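Local coordinates for protein putative isocitrate dehydrogenase, NAD-dependent (Methylococcus capsulatus, PDB 6LKY) that probably oxidises isocitrate with NAD+ as the hydride acceptor and magnesium as cofactor, as a dimeric member of the isocitrate and isopropylmalate dehydrogenase family, at residues V172-A175 / N176-K179; L184-E187 / I188-I192; T226-F229 / G230-L233. The protein carries 1 engineered substitution. All coordinates share one frame; numbering follows the deposited sequence.

Interaction 1: residues V172-A175 / N176-K179; sequences VHKA and NILK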
ATOM      1  N   VAL A 172      -4.245  -9.147  -7.290  1.00 21.15           N
ATOM      2  CA  VAL A 172      -3.768  -8.747  -5.964  1.00 25.00           C
ATOM      3  C   VAL A 172      -4.948  -8.674  -5.003  1.00 22.76           C
ATOM      4  O   VAL A 172      -5.991  -8.103  -5.336  1.00 23.00           O
ATOM      5  CB  VAL A 172      -2.995  -7.419  -6.021  1.00 26.68           C
ATOM      6  CG1 VAL A 172      -2.412  -7.072  -4.633  1.00 19.20           C
ATOM      7  CG2 VAL A 172      -1.868  -7.556  -7.053  1.00 19.92           C
ATOM      8  N   HIS A 173      -4.789  -9.253  -3.812  1.00 16.14           N
ATOM      9  CA  HIS A 173      -5.928  -9.461  -2.927  1.00 21.75           C
ATOM     10  C   HIS A 173      -5.464  -9.509  -1.476  1.00 19.75           C
ATOM     11  O   HIS A 173      -4.267  -9.467  -1.175  1.00 21.31           O
ATOM     12  CB  HIS A 173      -6.642 -10.762  -3.290  1.00 17.33           C
ATOM     13  CG  HIS A 173      -5.783 -11.965  -3.095  1.00 21.06           C
ATOM     14  ND1 HIS A 173      -5.680 -12.616  -1.884  1.00 21.76           N
ATOM     15  CD2 HIS A 173      -4.928 -12.596  -3.936  1.00 21.76           C
ATOM     16  CE1 HIS A 173      -4.834 -13.628  -2.001  1.00 20.14           C
ATOM     17  NE2 HIS A 173      -4.359 -13.633  -3.234  1.00 24.33           N
ATOM     18  N   LYS A 174      -6.440  -9.596  -0.566  1.00 18.68           N
ATOM     19  CA  LYS A 174      -6.188  -9.893   0.837  1.00 17.15           C
ATOM     20  C   LYS A 174      -7.191 -10.961   1.298  1.00 20.16           C
ATOM     21  O   LYS A 174      -7.938 -10.806   2.266  1.00 20.94           O
ATOM     22  CB  LYS A 174      -6.242  -8.606   1.667  1.00 25.57           C
ATOM     23  CG  LYS A 174      -5.772  -8.752   3.123  1.00 28.06           C
ATOM     24  CD  LYS A 174      -4.254  -8.722   3.261  1.00 24.93           C
ATOM     25  CE  LYS A 174      -3.842  -8.995   4.720  1.00 27.93           C
ATOM     26  NZ  LYS A 174      -2.360  -9.162   4.880  1.00 27.72           N
ATOM     27  N   ALA A 175      -7.201 -12.083   0.584  1.00 15.86           N
ATOM     28  CA  ALA A 175      -8.260 -13.065   0.789  1.00 20.02           C
ATOM     29  C   ALA A 175      -8.021 -13.949   2.008  1.00 23.38           C
ATOM     30  O   ALA A 175      -8.911 -14.730   2.368  1.00 21.85           O
ATOM     31  CB  ALA A 175      -8.442 -13.933  -0.467  1.00 16.15           C
ATOM     32  N   ASN A 176      -6.847 -13.873   2.638  1.00 17.15           N
ATOM     33  CA  ASN A 176      -6.693 -14.568   3.911  1.00 20.28           C
ATOM     34  C   ASN A 176      -7.469 -13.880   5.026  1.00 22.65           C
ATOM     35  O   ASN A 176      -8.000 -14.558   5.917  1.00 26.80           O
ATOM     36  CB  ASN A 176      -5.214 -14.722   4.288  1.00 17.76           C
ATOM     37  CG  ASN A 176      -4.410 -13.425   4.168  1.00 27.33           C
ATOM     38  OD1 ASN A 176      -4.853 -12.418   3.591  1.00 25.25           O
ATOM     39  ND2 ASN A 176      -3.200 -13.460   4.714  1.00 21.38           N
ATOM     40  N   ILE A 177      -7.564 -12.553   4.993  1.00 17.16           N
ATOM     41  CA  ILE A 177      -8.283 -11.795   6.022  1.00 20.33           C
ATOM     42  C   ILE A 177      -9.677 -11.410   5.558  1.00 18.58           C
ATOM     43  O   ILE A 177     -10.644 -11.517   6.309  1.00 18.29           O
ATOM     44  CB  ILE A 177      -7.478 -10.541   6.433  1.00 20.04           C
ATOM     45  CG1 ILE A 177      -6.065 -10.938   6.867  1.00 23.00           C
ATOM     46  CG2 ILE A 177      -8.240  -9.755   7.520  1.00 17.92           C
ATOM     47  CD1 ILE A 177      -6.041 -11.926   8.026  1.00 25.26           C
ATOM     48  N   LEU A 178      -9.783 -10.896   4.334  1.00 21.10           N
ATOM     49  CA  LEU A 178     -11.065 -10.541   3.733  1.00 21.18           C
ATOM     50  C   LEU A 178     -11.553 -11.744   2.929  1.00 22.19           C
ATOM     51  O   LEU A 178     -11.453 -11.806   1.697  1.00 21.98           O
ATOM     52  CB  LEU A 178     -10.918  -9.286   2.877  1.00 23.09           C
ATOM     53  CG  LEU A 178     -10.418  -8.069   3.661  1.00 24.12           C
ATOM     54  CD1 LEU A 178     -10.138  -6.866   2.761  1.00 23.34           C
ATOM     55  CD2 LEU A 178     -11.435  -7.702   4.751  1.00 20.15           C
ATOM     56  N   LYS A 179     -12.044 -12.740   3.674  1.00 17.65           N
ATOM     57  CA  LYS A 179     -12.385 -14.031   3.074  1.00 23.67           C
ATOM     58  C   LYS A 179     -13.588 -13.935   2.140  1.00 26.58           C
ATOM     59  O   LYS A 179     -13.665 -14.680   1.156  1.00 28.43           O
ATOM     60  CB  LYS A 179     -12.636 -15.071   4.172  1.00 28.97           C
ATOM     61  CG  LYS A 179     -11.373 -15.454   4.967  1.00 30.01           C
ATOM     62  CD  LYS A 179     -11.658 -16.587   5.958  1.00 36.77           C
ATOM     63  CE  LYS A 179     -10.452 -16.898   6.851  1.00 32.31           C
ATOM     64  NZ  LYS A 179      -9.311 -17.530   6.112  1.00 31.06           N
TER
HETATM   65  O   HOH W   1      -0.869 -11.744   4.471  1.00 29.41           O

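Interaction 2: residues L184-E187 / I188-I192; sequences LFLE and IGREI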
ATOM      1  N   LEU A 184     -13.987 -13.788  -2.813  1.00 21.21           N
ATOM      2  CA  LEU A 184     -14.821 -13.924  -4.006  1.00 24.80           C
ATOM      3  C   LEU A 184     -14.117 -13.344  -5.232  1.00 28.15           C
ATOM      4  O   LEU A 184     -14.136 -13.940  -6.317  1.00 27.05           O
ATOM      5  CB  LEU A 184     -16.169 -13.240  -3.783  1.00 22.34           C
ATOM      6  CG  LEU A 184     -17.200 -13.277  -4.915  1.00 29.40           C
ATOM      7  CD1 LEU A 184     -17.622 -14.718  -5.218  1.00 28.98           C
ATOM      8  CD2 LEU A 184     -18.413 -12.417  -4.577  1.00 21.44           C
ATOM      9  N   PHE A 185     -13.463 -12.193  -5.071  1.00 23.55           N
ATOM     10  CA  PHE A 185     -12.678 -11.633  -6.172  1.00 22.84           C
ATOM     11  C   PHE A 185     -11.628 -12.632  -6.674  1.00 20.95           C
ATOM     12  O   PHE A 185     -11.518 -12.892  -7.879  1.00 26.27           O
ATOM     13  CB  PHE A 185     -12.026 -10.328  -5.697  1.00 22.67           C
ATOM     14  CG  PHE A 185     -11.332  -9.561  -6.773  1.00 22.75           C
ATOM     15  CD1 PHE A 185     -12.055  -8.925  -7.758  1.00 26.77           C
ATOM     16  CD2 PHE A 185      -9.953  -9.451  -6.782  1.00 23.58           C
ATOM     17  CE1 PHE A 185     -11.408  -8.212  -8.757  1.00 28.46           C
ATOM     18  CE2 PHE A 185      -9.299  -8.734  -7.773  1.00 26.13           C
ATOM     19  CZ  PHE A 185     -10.030  -8.108  -8.755  1.00 19.28           C
ATOM     20  N   LEU A 186     -10.857 -13.219  -5.754  1.00 23.52           N
ATOM     21  CA  LEU A 186      -9.826 -14.192  -6.122  1.00 26.19           C
ATOM     22  C   LEU A 186     -10.427 -15.426  -6.809  1.00 27.12           C
ATOM     23  O   LEU A 186      -9.906 -15.908  -7.823  1.00 26.87           O
ATOM     24  CB  LEU A 186      -9.049 -14.605  -4.868  1.00 23.63           C
ATOM     25  CG  LEU A 186      -7.990 -15.699  -5.052  1.00 22.29           C
ATOM     26  CD1 LEU A 186      -6.939 -15.275  -6.070  1.00 19.75           C
ATOM     27  CD2 LEU A 186      -7.334 -16.036  -3.728  1.00 23.44           C
ATOM     28  N   GLU A 187     -11.509 -15.969  -6.248  1.00 23.95           N
ATOM     29  CA  GLU A 187     -12.134 -17.163  -6.813  1.00 28.22           C
ATOM     30  C   GLU A 187     -12.625 -16.910  -8.234  1.00 32.48           C
ATOM     31  O   GLU A 187     -12.408 -17.728  -9.145  1.00 29.29           O
ATOM     32  CB  GLU A 187     -13.285 -17.602  -5.912  1.00 24.71           C
ATOM     33  CG  GLU A 187     -14.114 -18.750  -6.454  1.00 34.66           C
ATOM     34  CD  GLU A 187     -15.429 -18.875  -5.719  1.00 55.25           C
ATOM     35  OE1 GLU A 187     -15.386 -19.060  -4.481  1.00 59.02           O
ATOM     36  OE2 GLU A 187     -16.498 -18.772  -6.369  1.00 60.06           O
ATOM     37  N   ILE A 188     -13.283 -15.766  -8.445  1.00 28.39           N
ATOM     38  CA  ILE A 188     -13.725 -15.416  -9.788  1.00 27.07           C
ATOM     39  C   ILE A 188     -12.532 -15.254 -10.728  1.00 26.70           C
ATOM     40  O   ILE A 188     -12.573 -15.701 -11.884  1.00 33.42           O
ATOM     41  CB  ILE A 188     -14.601 -14.154  -9.736  1.00 22.69           C
ATOM     42  CG1 ILE A 188     -15.955 -14.506  -9.108  1.00 24.02           C
ATOM     43  CG2 ILE A 188     -14.735 -13.573 -11.115  1.00 24.66           C
ATOM     44  CD1 ILE A 188     -16.793 -13.311  -8.684  1.00 22.91           C
ATOM     45  N   GLY A 189     -11.452 -14.622 -10.254  1.00 28.62           N
ATOM     46  CA  GLY A 189     -10.270 -14.483 -11.094  1.00 24.50           C
ATOM     47  C   GLY A 189      -9.685 -15.820 -11.517  1.00 32.50           C
ATOM     48  O   GLY A 189      -9.282 -15.999 -12.673  1.00 30.87           O
ATOM     49  N   ARG A 190      -9.607 -16.770 -10.581  1.00 26.97           N
ATOM     50  CA  ARG A 190      -9.112 -18.103 -10.918  1.00 32.54           C
ATOM     51  C   ARG A 190     -10.000 -18.780 -11.952  1.00 35.52           C
ATOM     52  O   ARG A 190      -9.501 -19.459 -12.858  1.00 33.53           O
ATOM     53  CB  ARG A 190      -8.999 -18.966  -9.662  1.00 26.19           C
ATOM     54  CG  ARG A 190      -7.844 -18.526  -8.797  1.00 33.84           C
ATOM     55  CD  ARG A 190      -7.758 -19.275  -7.501  1.00 31.47           C
ATOM     56  NE  ARG A 190      -6.472 -18.992  -6.876  1.00 31.71           N
ATOM     57  CZ  ARG A 190      -6.165 -19.304  -5.624  1.00 38.67           C
ATOM     58  NH1 ARG A 190      -7.062 -19.897  -4.846  1.00 31.48           N
ATOM     59  NH2 ARG A 190      -4.965 -19.014  -5.149  1.00 38.27           N
ATOM     60  N   GLU A 191     -11.318 -18.601 -11.843  1.00 31.45           N
ATOM     61  CA  GLU A 191     -12.196 -19.209 -12.839  1.00 36.26           C
ATOM     62  C   GLU A 191     -11.990 -18.568 -14.207  1.00 34.90           C
ATOM     63  O   GLU A 191     -11.832 -19.267 -15.214  1.00 40.42           O
ATOM     64  CB  GLU A 191     -13.656 -19.113 -12.390  1.00 32.38           C
ATOM     65  CG  GLU A 191     -14.008 -20.162 -11.343  1.00 40.90           C
ATOM     66  CD  GLU A 191     -15.288 -19.856 -10.566  1.00 68.16           C
ATOM     67  OE1 GLU A 191     -15.547 -20.570  -9.572  1.00 75.04           O
ATOM     68  OE2 GLU A 191     -16.027 -18.910 -10.935  1.00 64.32           O
ATOM     69  N   ILE A 192     -11.922 -17.236 -14.254  1.00 36.92           N
ATOM     70  CA  ILE A 192     -11.808 -16.547 -15.537  1.00 29.60           C
ATOM     71  C   ILE A 192     -10.450 -16.797 -16.188  1.00 34.78           C
ATOM     72  O   ILE A 192     -10.342 -16.812 -17.423  1.00 35.36           O
ATOM     73  CB  ILE A 192     -12.084 -15.044 -15.331  1.00 34.74           C
ATOM     74  CG1 ILE A 192     -13.593 -14.808 -15.157  1.00 30.46           C
ATOM     75  CG2 ILE A 192     -11.485 -14.191 -16.472  1.00 26.19           C
ATOM     76  CD1 ILE A 192     -13.963 -13.386 -14.791  1.00 36.16           C
TER

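Interaction 3: residues T226-F229 / G230-L233; sequences TNLF and GDIL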
ATOM      1  N   THR A 226      -8.753  -4.687  -6.701  1.00 23.44           N
ATOM      2  CA  THR A 226      -9.933  -3.949  -6.281  1.00 22.52           C
ATOM      3  C   THR A 226      -9.576  -2.479  -6.028  1.00 21.12           C
ATOM      4  O   THR A 226      -8.412  -2.070  -6.084  1.00 24.95           O
ATOM      5  CB  THR A 226     -10.576  -4.636  -5.069  1.00 23.08           C
ATOM      6  OG1 THR A 226      -9.582  -4.908  -4.084  1.00 19.07           O
ATOM      7  CG2 THR A 226     -11.193  -5.982  -5.486  1.00 22.10           C
ATOM      8  N   ASN A 227     -10.604  -1.687  -5.717  1.00 20.46           N
ATOM      9  CA  ASN A 227     -10.542  -0.229  -5.804  1.00 19.73           C
ATOM     10  C   ASN A 227      -9.423   0.359  -4.933  1.00 24.66           C
ATOM     11  O   ASN A 227      -8.498   1.012  -5.436  1.00 21.89           O
ATOM     12  CB  ASN A 227     -11.925   0.326  -5.416  1.00 20.35           C
ATOM     13  CG  ASN A 227     -12.330   1.558  -6.222  1.00 23.52           C
ATOM     14  OD1 ASN A 227     -11.508   2.425  -6.503  1.00 22.55           O
ATOM     15  ND2 ASN A 227     -13.612   1.629  -6.607  1.00 21.90           N
ATOM     16  N   LEU A 228      -9.480   0.129  -3.615  1.00 21.94           N
ATOM     17  CA  LEU A 228      -8.490   0.749  -2.732  1.00 24.19           C
ATOM     18  C   LEU A 228      -7.086   0.202  -2.989  1.00 23.82           C
ATOM     19  O   LEU A 228      -6.098   0.953  -2.952  1.00 22.86           O
ATOM     20  CB  LEU A 228      -8.890   0.564  -1.266  1.00 23.81           C
ATOM     21  CG  LEU A 228      -7.957   1.237  -0.246  1.00 32.36           C
ATOM     22  CD1 LEU A 228      -7.844   2.727  -0.513  1.00 31.48           C
ATOM     23  CD2 LEU A 228      -8.411   1.006   1.191  1.00 32.78           C
ATOM     24  N   PHE A 229      -6.965  -1.112  -3.185  1.00 22.98           N
ATOM     25  CA  PHE A 229      -5.644  -1.680  -3.448  1.00 23.25           C
ATOM     26  C   PHE A 229      -5.066  -1.124  -4.744  1.00 24.18           C
ATOM     27  O   PHE A 229      -3.867  -0.840  -4.824  1.00 24.73           O
ATOM     28  CB  PHE A 229      -5.710  -3.209  -3.522  1.00 16.56           C
ATOM     29  CG  PHE A 229      -6.085  -3.877  -2.237  1.00 23.55           C
ATOM     30  CD1 PHE A 229      -6.060  -3.179  -1.028  1.00 22.44           C
ATOM     31  CD2 PHE A 229      -6.482  -5.218  -2.232  1.00 19.17           C
ATOM     32  CE1 PHE A 229      -6.425  -3.810   0.173  1.00 24.38           C
ATOM     33  CE2 PHE A 229      -6.849  -5.857  -1.040  1.00 22.79           C
ATOM     34  CZ  PHE A 229      -6.819  -5.148   0.166  1.00 20.61           C
ATOM     35  N   GLY A 230      -5.910  -0.943  -5.766  1.00 24.91           N
ATOM     36  CA  GLY A 230      -5.431  -0.355  -7.011  1.00 24.52           C
ATOM     37  C   GLY A 230      -4.932   1.059  -6.815  1.00 26.80           C
ATOM     38  O   GLY A 230      -3.873   1.435  -7.334  1.00 23.23           O
ATOM     39  N   ASP A 231      -5.670   1.853  -6.033  1.00 24.02           N
ATOM     40  CA  ASP A 231      -5.219   3.204  -5.694  1.00 24.20           C
ATOM     41  C   ASP A 231      -3.825   3.188  -5.055  1.00 22.66           C
ATOM     42  O   ASP A 231      -2.896   3.889  -5.502  1.00 26.88           O
ATOM     43  CB  ASP A 231      -6.253   3.836  -4.756  1.00 28.60           C
ATOM     44  CG  ASP A 231      -5.838   5.193  -4.247  1.00 31.82           C
ATOM     45  OD1 ASP A 231      -5.391   6.039  -5.053  1.00 34.05           O
ATOM     46  OD2 ASP A 231      -5.960   5.404  -3.029  1.00 35.75           O
ATOM     47  N   ILE A 232      -3.646   2.346  -4.039  1.00 21.41           N
ATOM     48  CA  ILE A 232      -2.394   2.347  -3.286  1.00 21.60           C
ATOM     49  C   ILE A 232      -1.242   1.846  -4.156  1.00 26.52           C
ATOM     50  O   ILE A 232      -0.155   2.443  -4.195  1.00 25.45           O
ATOM     51  CB  ILE A 232      -2.546   1.498  -2.008  1.00 22.95           C
ATOM     52  CG1 ILE A 232      -3.509   2.159  -1.021  1.00 23.72           C
ATOM     53  CG2 ILE A 232      -1.188   1.248  -1.346  1.00 17.07           C
ATOM     54  CD1 ILE A 232      -3.884   1.247   0.152  1.00 22.43           C
ATOM     55  N   LEU A 233      -1.467   0.744  -4.874  1.00 26.81           N
ATOM     56  CA  LEU A 233      -0.411   0.127  -5.671  1.00 28.29           C
ATOM     57  C   LEU A 233      -0.000   1.011  -6.838  1.00 29.94           C
ATOM     58  O   LEU A 233       1.192   1.100  -7.164  1.00 23.08           O
ATOM     59  CB  LEU A 233      -0.878  -1.228  -6.191  1.00 28.88           C
ATOM     60  CG  LEU A 233      -0.537  -2.498  -5.416  1.00 37.63           C
ATOM     61  CD1 LEU A 233       0.081  -2.231  -4.057  1.00 26.35           C
ATOM     62  CD2 LEU A 233      -1.792  -3.323  -5.285  1.00 32.65           C
TER

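Interaction 1: residues V172-A175 / N176-K179
K174, A175 and N176 carry this tight turn at the end of strand 168-173. The carbonyl oxygen of K174 is gripped twice: L178 N comes to K174 O at 2.8 Å, almost in line with the C=O bond (170°), while I177 N reaches K174 O at 3.3 Å from above the carbonyl plane. The K174 side chain leaves the backbone and bends at the CB-CG bond (chi2 81°), which lays its methylenes beside I177, with CE 3.7 Å from I177 CG1. N176 crosses it, its OD1 3.7 Å from K174 CE. Beyond that point one water bridges the two polar ends, accepting from K174 NZ at 3.0 Å and from N176 ND2 at 2.9 Å. K174 NZ also forms a salt bridge with D231 of the second subunit and a hydrogen bond to a bound citrate, and N176 ND2 donates to the NAD ribose oxygen O2D. A175 N donates a hydrogen bond to H173 ND1 at 2.9 Å, lying in the ring plane, and A175 CA sends a C-H toward L178 O at 3.6 Å. This is the loop following a strand of the parallel part of the main sheet, here lining the NAD pocket where the two subunits meet.

Interaction 2: residues L184-E187 / I188-I192
With chi1 of L186 at 176° and that of R190 at -72°, the two side chains meet one helical turn apart: the leucine swings CG clear of its own backbone N, and the arginine, extended as far as NE, crosses over it. L186 CD2 sits 3.9 Å above the R190 guanidinium plane, over its centre, and L186 CD1 lies 3.8 Å from R190 NE. A salt bridge from R190 NH2 to D203 fixes the far end, so the leucine covers one face of a paired charge. With an alanine in place of L186 both methyls over the guanidinium are gone, and R190 would probably be freer to turn about its D203 bond. Elsewhere L184 CG packs against I188 CD1 at 3.8 Å. The side chains of E187 and E191 lie side by side, pointing the same way, with E187 OE2 3.8 Å from E191 OE1, a probably unfavourable pair of like charges; E187 OE1 has a long, weak ion pair with K136 of the second subunit. Underneath runs the i to i+4 series, in which I188 N donates to L184 O at 2.9 Å, nearly straight (170°). This is the alpha-helix of a beta-alpha-beta crossover, joining parallel neighbours 168-173 and 200-205.

Interaction 3: residues T226-F229 / G230-L233
Four backbone hydrogen bonds tie T226-F229 to G230-L233 in the first turns of helix 227-240. G230 N donates to T226 O at 2.8 Å, and L233 N to F229 O at 2.9 Å; D231 N to N227 O and I232 N to L228 O complete the i to i+4 series. T226 stands at the N-cap position, though its side chain makes no capping bond. At G230 the backbone is close to that same T226 carbonyl: a CB here would lie only 3.2 Å from T226 O.

Apolar contacts are fewer and looser. L228 CG and I232 CD1 meet at 4.1 Å, the side chains crossing one turn apart, and F229 CB is 4.3 Å from L233 CD2. Both L233 torsions are off the usual staggered values (chi1 -95°, chi2 9°), and together they put CD2 3.3 Å from F229 O. L228 and F229 pack on F229 and L228 of the second subunit, while I232 meets S210 there, which places this helix in the dimer interface, consistent with the helical dimer core of isocitrate and isopropylmalate dehydrogenases.

The polar side chains find their main partners outside the two segments. N227 is held by R116 through OD1 and by the E120 carbonyl through ND2. D231 OD2 is 4.1 Å from L228 CD1 within the helix, but this OD2 forms a salt bridge with K174 NZ of the second subunit, and D231 OD1 has R116 as a long, weak ion pair.

Overall arrangement
Interactions 1 and 2 follow each other in the chain, with centres 12 Å apart, and L186 CD2 joins them by lying 3.9 Å from H173 NE2. Interaction 3, centred 13 Å from interaction 1, approaches the strand end through F229, whose CE2 is 3.8 Å from K174 N. Interactions 2 and 3 touch where F185 CG meets T226 CG2 at 3.8 Å. The side chain of N176 in interaction 1 comes within about 3 Å of NAD; in interaction 3 the side chain of D231 is about 3 Å from a bound citric acid, probably from the crystallisation liquor. Interaction 2 lies farther off, the side chain of L186 about 8 Å from that of N176. All three reach the second subunit.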